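Local coordinates for putative uncharacterized protein ST0493 (Sulfolobus tokodaii, PDB 2RBG) that is of unknown function but folds as a compact alpha/beta domain around a parallel five-stranded sheet, with a disulfide bond, at residues Y3-F17 with S31-I44. Residues are numbered along the deposited sequence; the frame is centred on the assembly and turned at random.
Sequences YKNILTLISVNNDNF and SGSKKTTINVFTEI
The edge of the F17 ring meets T42, whose CB and OG1 lie near the ring plane, while V40 CG1 comes in obliquely, 3.5 Å from F17 CE1, and N13 O lies over one face, offset toward the rim. F41 likewise turns a ring edge to L9 CD2, while W70 and F78 pack on it from elsewhere in the chain; at the far end, the carbonyl of S31 sits at the edge of the Y3 ring. Between these rings strands 6-11 and 35-41 run parallel, their short axes 25° apart, and exchange backbone bonds from I6 N to F41 N. I6 O is gripped twice, by T37 N at 2.9 Å and, from above the carbonyl plane, by T36 OG1 at 2.8 Å. A chi1 of -178° swings the T36 hydroxyl away from its own N and alongside the I6 carbonyl, where T36 OG1 also accepts a hydrogen bond from T8 OG1 at 2.9 Å; the two buried hydroxyls thus form a relay onto I6 O. A valine here would probably leave T8 OG1 without its acceptor and I6 O with one donor fewer. Beside this pair of hydroxyls, I10 CG2 packs on V40 CG2 at 3.7 Å, on the sheet face that helix 17-31 covers through I24, Y20 and V28. On the other face the L7 side chain crosses that of N39 at about a right angle, L7 CD1 lying 3.3 Å from N39 ND2, while N39 OD1 accepts from the indole NE1 of W70. Strand 6-11, helix 17-31 and strand 35-41 thus illustrate the classical beta-alpha-beta crossover, here at the centre of a parallel sheet with strand order 3-2-1-4-5, as in Rossmann-like alpha/beta folds.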
loop_
_atom_site.group_PDB
_atom_site.type_symbol
_atom_site.label_atom_id
_atom_site.label_comp_id
_atom_site.label_asym_id
_atom_site.label_seq_id
_atom_site.Cartn_x
_atom_site.Cartn_y
_atom_site.Cartn_z
ATOM N N TYR A 3 2.789 14.399 14.759
ATOM C CA TYR A 3 3.481 13.197 15.306
ATOM C C TYR A 3 4.860 13.558 15.847
ATOM O O TYR A 3 5.614 14.297 15.212
ATOM C CB TYR A 3 3.601 12.125 14.219
ATOM C CG TYR A 3 2.263 11.574 13.773
ATOM C CD1 TYR A 3 1.804 11.761 12.469
ATOM C CD2 TYR A 3 1.446 10.881 14.665
ATOM C CE1 TYR A 3 0.561 11.271 12.065
ATOM C CE2 TYR A 3 0.203 10.389 14.272
ATOM C CZ TYR A 3 -0.233 10.587 12.974
ATOM O OH TYR A 3 -1.465 10.104 12.591
ATOM N N LYS A 4 5.181 13.025 17.022
ATOM C CA LYS A 4 6.457 13.293 17.681
ATOM C C LYS A 4 7.354 12.064 17.804
ATOM O O LYS A 4 8.572 12.193 17.881
ATOM C CB LYS A 4 6.204 13.865 19.080
ATOM C CG LYS A 4 5.367 15.139 19.094
ATOM C CD LYS A 4 6.126 16.322 18.509
ATOM C CE LYS A 4 7.307 16.710 19.387
ATOM N NZ LYS A 4 8.048 17.880 18.842
ATOM N N ASN A 5 6.756 10.878 17.848
ATOM C CA ASN A 5 7.536 9.648 17.967
ATOM C C ASN A 5 6.765 8.494 17.346
ATOM O O ASN A 5 5.826 7.963 17.934
ATOM C CB ASN A 5 7.856 9.356 19.439
ATOM C CG ASN A 5 8.803 8.179 19.610
ATOM O OD1 ASN A 5 9.681 7.947 18.779
ATOM N ND2 ASN A 5 8.643 7.441 20.703
ATOM N N ILE A 6 7.185 8.116 16.146
ATOM C CA ILE A 6 6.549 7.051 15.386
ATOM C C ILE A 6 6.967 5.650 15.822
ATOM O O ILE A 6 8.159 5.359 15.944
ATOM C CB ILE A 6 6.882 7.197 13.881
ATOM C CG1 ILE A 6 6.503 8.601 13.394
ATOM C CG2 ILE A 6 6.157 6.127 13.077
ATOM C CD1 ILE A 6 5.025 8.919 13.507
ATOM N N LEU A 7 5.984 4.788 16.071
ATOM C CA LEU A 7 6.273 3.404 16.428
ATOM C C LEU A 7 6.400 2.674 15.096
ATOM O O LEU A 7 5.438 2.603 14.332
ATOM C CB LEU A 7 5.128 2.776 17.225
ATOM C CG LEU A 7 5.290 1.270 17.479
ATOM C CD1 LEU A 7 6.513 1.019 18.355
ATOM C CD2 LEU A 7 4.034 0.722 18.146
ATOM N N THR A 8 7.588 2.152 14.812
ATOM C CA THR A 8 7.820 1.427 13.567
ATOM C C THR A 8 8.023 -0.051 13.861
ATOM O O THR A 8 8.883 -0.422 14.661
ATOM C CB THR A 8 9.060 1.976 12.822
ATOM O OG1 THR A 8 8.790 3.310 12.366
ATOM C CG2 THR A 8 9.394 1.104 11.617
ATOM N N LEU A 9 7.208 -0.886 13.224
ATOM C CA LEU A 9 7.294 -2.326 13.402
ATOM C C LEU A 9 7.653 -2.952 12.064
ATOM O O LEU A 9 7.053 -2.624 11.039
ATOM C CB LEU A 9 5.950 -2.887 13.876
ATOM C CG LEU A 9 5.305 -2.202 15.082
ATOM C CD1 LEU A 9 3.997 -2.907 15.423
ATOM C CD2 LEU A 9 6.258 -2.234 16.266
ATOM N N ILE A 10 8.630 -3.850 12.073
ATOM C CA ILE A 10 9.036 -4.513 10.844
ATOM C C ILE A 10 9.462 -5.953 11.061
ATOM O O ILE A 10 10.157 -6.278 12.022
ATOM C CB ILE A 10 10.194 -3.758 10.139
ATOM C CG1 ILE A 10 10.653 -4.543 8.903
ATOM C CG2 ILE A 10 11.361 -3.557 11.111
ATOM C CD1 ILE A 10 11.602 -3.764 7.985
ATOM N N SER A 11 9.013 -6.817 10.159
ATOM C CA SER A 11 9.374 -8.221 10.193
ATOM C C SER A 11 9.533 -8.668 8.745
ATOM O O SER A 11 8.551 -8.830 8.023
ATOM C CB SER A 11 8.295 -9.053 10.883
ATOM O OG SER A 11 8.717 -10.402 10.996
ATOM N N VAL A 12 10.781 -8.834 8.324
ATOM C CA VAL A 12 11.092 -9.261 6.966
ATOM C C VAL A 12 12.293 -10.192 6.984
ATOM O O VAL A 12 13.000 -10.285 7.987
ATOM C CB VAL A 12 11.448 -8.060 6.049
ATOM C CG1 VAL A 12 10.248 -7.141 5.898
ATOM C CG2 VAL A 12 12.641 -7.299 6.621
ATOM N N ASN A 13 12.514 -10.882 5.870
ATOM C CA ASN A 13 13.655 -11.777 5.742
ATOM C C ASN A 13 14.887 -10.879 5.651
ATOM O O ASN A 13 14.780 -9.717 5.261
ATOM C CB ASN A 13 13.520 -12.627 4.475
ATOM C CG ASN A 13 12.346 -13.586 4.540
ATOM O OD1 ASN A 13 12.279 -14.443 5.423
ATOM N ND2 ASN A 13 11.416 -13.448 3.601
ATOM N N ASN A 14 16.050 -11.412 6.006
ATOM C CA ASN A 14 17.284 -10.629 5.985
ATOM C C ASN A 14 17.594 -9.921 4.668
ATOM O O ASN A 14 18.123 -8.811 4.670
ATOM C CB ASN A 14 18.481 -11.506 6.357
ATOM C CG ASN A 14 18.323 -12.161 7.710
ATOM O OD1 ASN A 14 17.711 -11.599 8.615
ATOM N ND2 ASN A 14 18.893 -13.351 7.861
ATOM N N ASP A 15 17.271 -10.554 3.546
ATOM C CA ASP A 15 17.558 -9.964 2.244
ATOM C C ASP A 15 16.712 -8.728 1.943
ATOM O O ASP A 15 16.988 -8.006 0.988
ATOM C CB ASP A 15 17.355 -11.004 1.137
ATOM C CG ASP A 15 15.893 -11.264 0.842
ATOM O OD1 ASP A 15 15.097 -11.357 1.800
ATOM O OD2 ASP A 15 15.537 -11.385 -0.351
ATOM N N ASN A 16 15.692 -8.484 2.760
ATOM C CA ASN A 16 14.810 -7.338 2.555
ATOM C C ASN A 16 15.086 -6.114 3.427
ATOM O O ASN A 16 14.488 -5.062 3.211
ATOM C CB ASN A 16 13.346 -7.749 2.756
ATOM C CG ASN A 16 12.730 -8.358 1.512
ATOM O OD1 ASN A 16 12.903 -7.844 0.406
ATOM N ND2 ASN A 16 11.987 -9.444 1.690
ATOM N N PHE A 17 15.984 -6.232 4.399
ATOM C CA PHE A 17 16.263 -5.101 5.284
ATOM C C PHE A 17 16.685 -3.811 4.591
ATOM O O PHE A 17 16.137 -2.747 4.871
ATOM C CB PHE A 17 17.314 -5.477 6.335
ATOM C CG PHE A 17 16.778 -6.322 7.452
ATOM C CD1 PHE A 17 15.649 -5.921 8.162
ATOM C CD2 PHE A 17 17.396 -7.520 7.797
ATOM C CE1 PHE A 17 15.141 -6.702 9.200
ATOM C CE2 PHE A 17 16.898 -8.307 8.832
ATOM C CZ PHE A 17 15.769 -7.899 9.535
ATOM N N SER A 31 5.880 11.861 7.841
ATOM C CA SER A 31 4.977 11.947 8.988
ATOM C C SER A 31 5.114 13.252 9.762
ATOM O O SER A 31 4.215 13.629 10.511
ATOM C CB SER A 31 5.219 10.781 9.950
ATOM O OG SER A 31 6.396 10.991 10.710
ATOM N N GLY A 32 6.242 13.932 9.592
ATOM C CA GLY A 32 6.462 15.182 10.298
ATOM C C GLY A 32 7.247 14.956 11.574
ATOM O O GLY A 32 7.727 15.901 12.205
ATOM N N SER A 33 7.373 13.693 11.962
ATOM C CA SER A 33 8.110 13.342 13.167
ATOM C C SER A 33 9.601 13.332 12.867
ATOM O O SER A 33 10.015 13.055 11.737
ATOM C CB SER A 33 7.680 11.961 13.669
ATOM O OG SER A 33 8.374 11.609 14.854
ATOM N N LYS A 34 10.405 13.638 13.877
ATOM C CA LYS A 34 11.849 13.648 13.717
ATOM C C LYS A 34 12.417 12.497 14.538
ATOM O O LYS A 34 13.631 12.347 14.654
ATOM C CB LYS A 34 12.430 14.979 14.212
ATOM C CG LYS A 34 11.672 16.213 13.723
ATOM C CD LYS A 34 11.537 16.230 12.207
ATOM C CE LYS A 34 10.671 17.394 11.741
ATOM N NZ LYS A 34 10.436 17.370 10.267
ATOM N N LYS A 35 11.519 11.682 15.090
ATOM C CA LYS A 35 11.902 10.544 15.920
ATOM C C LYS A 35 11.054 9.308 15.636
ATOM O O LYS A 35 9.884 9.407 15.274
ATOM C CB LYS A 35 11.733 10.883 17.401
ATOM C CG LYS A 35 12.561 12.043 17.914
ATOM C CD LYS A 35 12.166 12.364 19.354
ATOM C CE LYS A 35 13.066 13.431 19.963
ATOM N NZ LYS A 35 14.472 12.960 20.105
ATOM N N THR A 36 11.653 8.140 15.820
ATOM C CA THR A 36 10.936 6.890 15.633
ATOM C C THR A 36 11.616 5.813 16.458
ATOM O O THR A 36 12.839 5.816 16.617
ATOM C CB THR A 36 10.905 6.439 14.145
ATOM O OG1 THR A 36 10.141 5.230 14.030
ATOM C CG2 THR A 36 12.315 6.186 13.621
ATOM N N THR A 37 10.815 4.922 17.024
ATOM C CA THR A 37 11.355 3.817 17.800
ATOM C C THR A 37 11.053 2.603 16.931
ATOM O O THR A 37 9.894 2.226 16.737
ATOM C CB THR A 37 10.690 3.719 19.198
ATOM O OG1 THR A 37 11.195 2.568 19.884
ATOM C CG2 THR A 37 9.178 3.635 19.086
ATOM N N ILE A 38 12.115 2.032 16.375
ATOM C CA ILE A 38 12.020 0.899 15.462
ATOM C C ILE A 38 12.157 -0.451 16.149
ATOM O O ILE A 38 13.132 -0.706 16.857
ATOM C CB ILE A 38 13.100 1.019 14.373
ATOM C CG1 ILE A 38 13.012 2.400 13.721
ATOM C CG2 ILE A 38 12.930 -0.079 13.333
ATOM C CD1 ILE A 38 14.142 2.701 12.762
ATOM N N ASN A 39 11.175 -1.316 15.917
ATOM C CA ASN A 39 11.159 -2.649 16.506
ATOM C C ASN A 39 11.206 -3.685 15.401
ATOM O O ASN A 39 10.280 -3.798 14.597
ATOM C CB ASN A 39 9.899 -2.814 17.352
ATOM C CG ASN A 39 9.919 -1.929 18.576
ATOM O OD1 ASN A 39 10.452 -2.304 19.621
ATOM N ND2 ASN A 39 9.362 -0.734 18.448
ATOM N N VAL A 40 12.295 -4.441 15.377
ATOM C CA VAL A 40 12.524 -5.449 14.359
ATOM C C VAL A 40 12.388 -6.855 14.922
ATOM O O VAL A 40 13.072 -7.218 15.875
ATOM C CB VAL A 40 13.935 -5.294 13.762
ATOM C CG1 VAL A 40 14.093 -6.192 12.544
ATOM C CG2 VAL A 40 14.191 -3.836 13.412
ATOM N N PHE A 41 11.501 -7.640 14.323
ATOM C CA PHE A 41 11.278 -9.012 14.755
ATOM C C PHE A 41 12.081 -9.884 13.803
ATOM O O PHE A 41 11.670 -10.148 12.674
ATOM C CB PHE A 41 9.780 -9.294 14.710
ATOM C CG PHE A 41 8.990 -8.373 15.595
ATOM C CD1 PHE A 41 8.892 -8.618 16.964
ATOM C CD2 PHE A 41 8.428 -7.207 15.080
ATOM C CE1 PHE A 41 8.252 -7.712 17.807
ATOM C CE2 PHE A 41 7.786 -6.294 15.916
ATOM C CZ PHE A 41 7.699 -6.548 17.285
ATOM N N THR A 42 13.251 -10.305 14.278
ATOM C CA THR A 42 14.173 -11.089 13.472
ATOM C C THR A 42 15.071 -11.942 14.361
ATOM O O THR A 42 15.109 -11.758 15.574
ATOM C CB THR A 42 15.064 -10.133 12.645
ATOM O OG1 THR A 42 15.995 -10.881 11.857
ATOM C CG2 THR A 42 15.831 -9.198 13.575
ATOM N N GLU A 43 15.796 -12.872 13.748
ATOM C CA GLU A 43 16.714 -13.735 14.484
ATOM C C GLU A 43 18.142 -13.227 14.299
ATOM O O GLU A 43 19.085 -13.756 14.888
ATOM C CB GLU A 43 16.608 -15.178 13.981
ATOM C CG GLU A 43 15.227 -15.799 14.145
ATOM C CD GLU A 43 14.748 -15.793 15.587
ATOM O OE1 GLU A 43 15.509 -16.250 16.465
ATOM O OE2 GLU A 43 13.612 -15.334 15.841
ATOM N N ILE A 44 18.289 -12.191 13.480
ATOM C CA ILE A 44 19.594 -11.602 13.194
ATOM C C ILE A 44 20.099 -10.775 14.382
ATOM O O ILE A 44 19.307 -10.305 15.198
ATOM C CB ILE A 44 19.500 -10.711 11.930
ATOM C CG1 ILE A 44 20.818 -10.745 11.160
ATOM C CG2 ILE A 44 19.136 -9.283 12.314
ATOM C CD1 ILE A 44 20.739 -10.056 9.811
HETATM O O HOH W 1 3.190 15.712 12.425
HETATM O O HOH W 2 9.827 14.444 16.570
HETATM O O HOH W 3 15.080 -11.565 9.447
HETATM O O HOH W 4 12.717 -8.682 10.332
#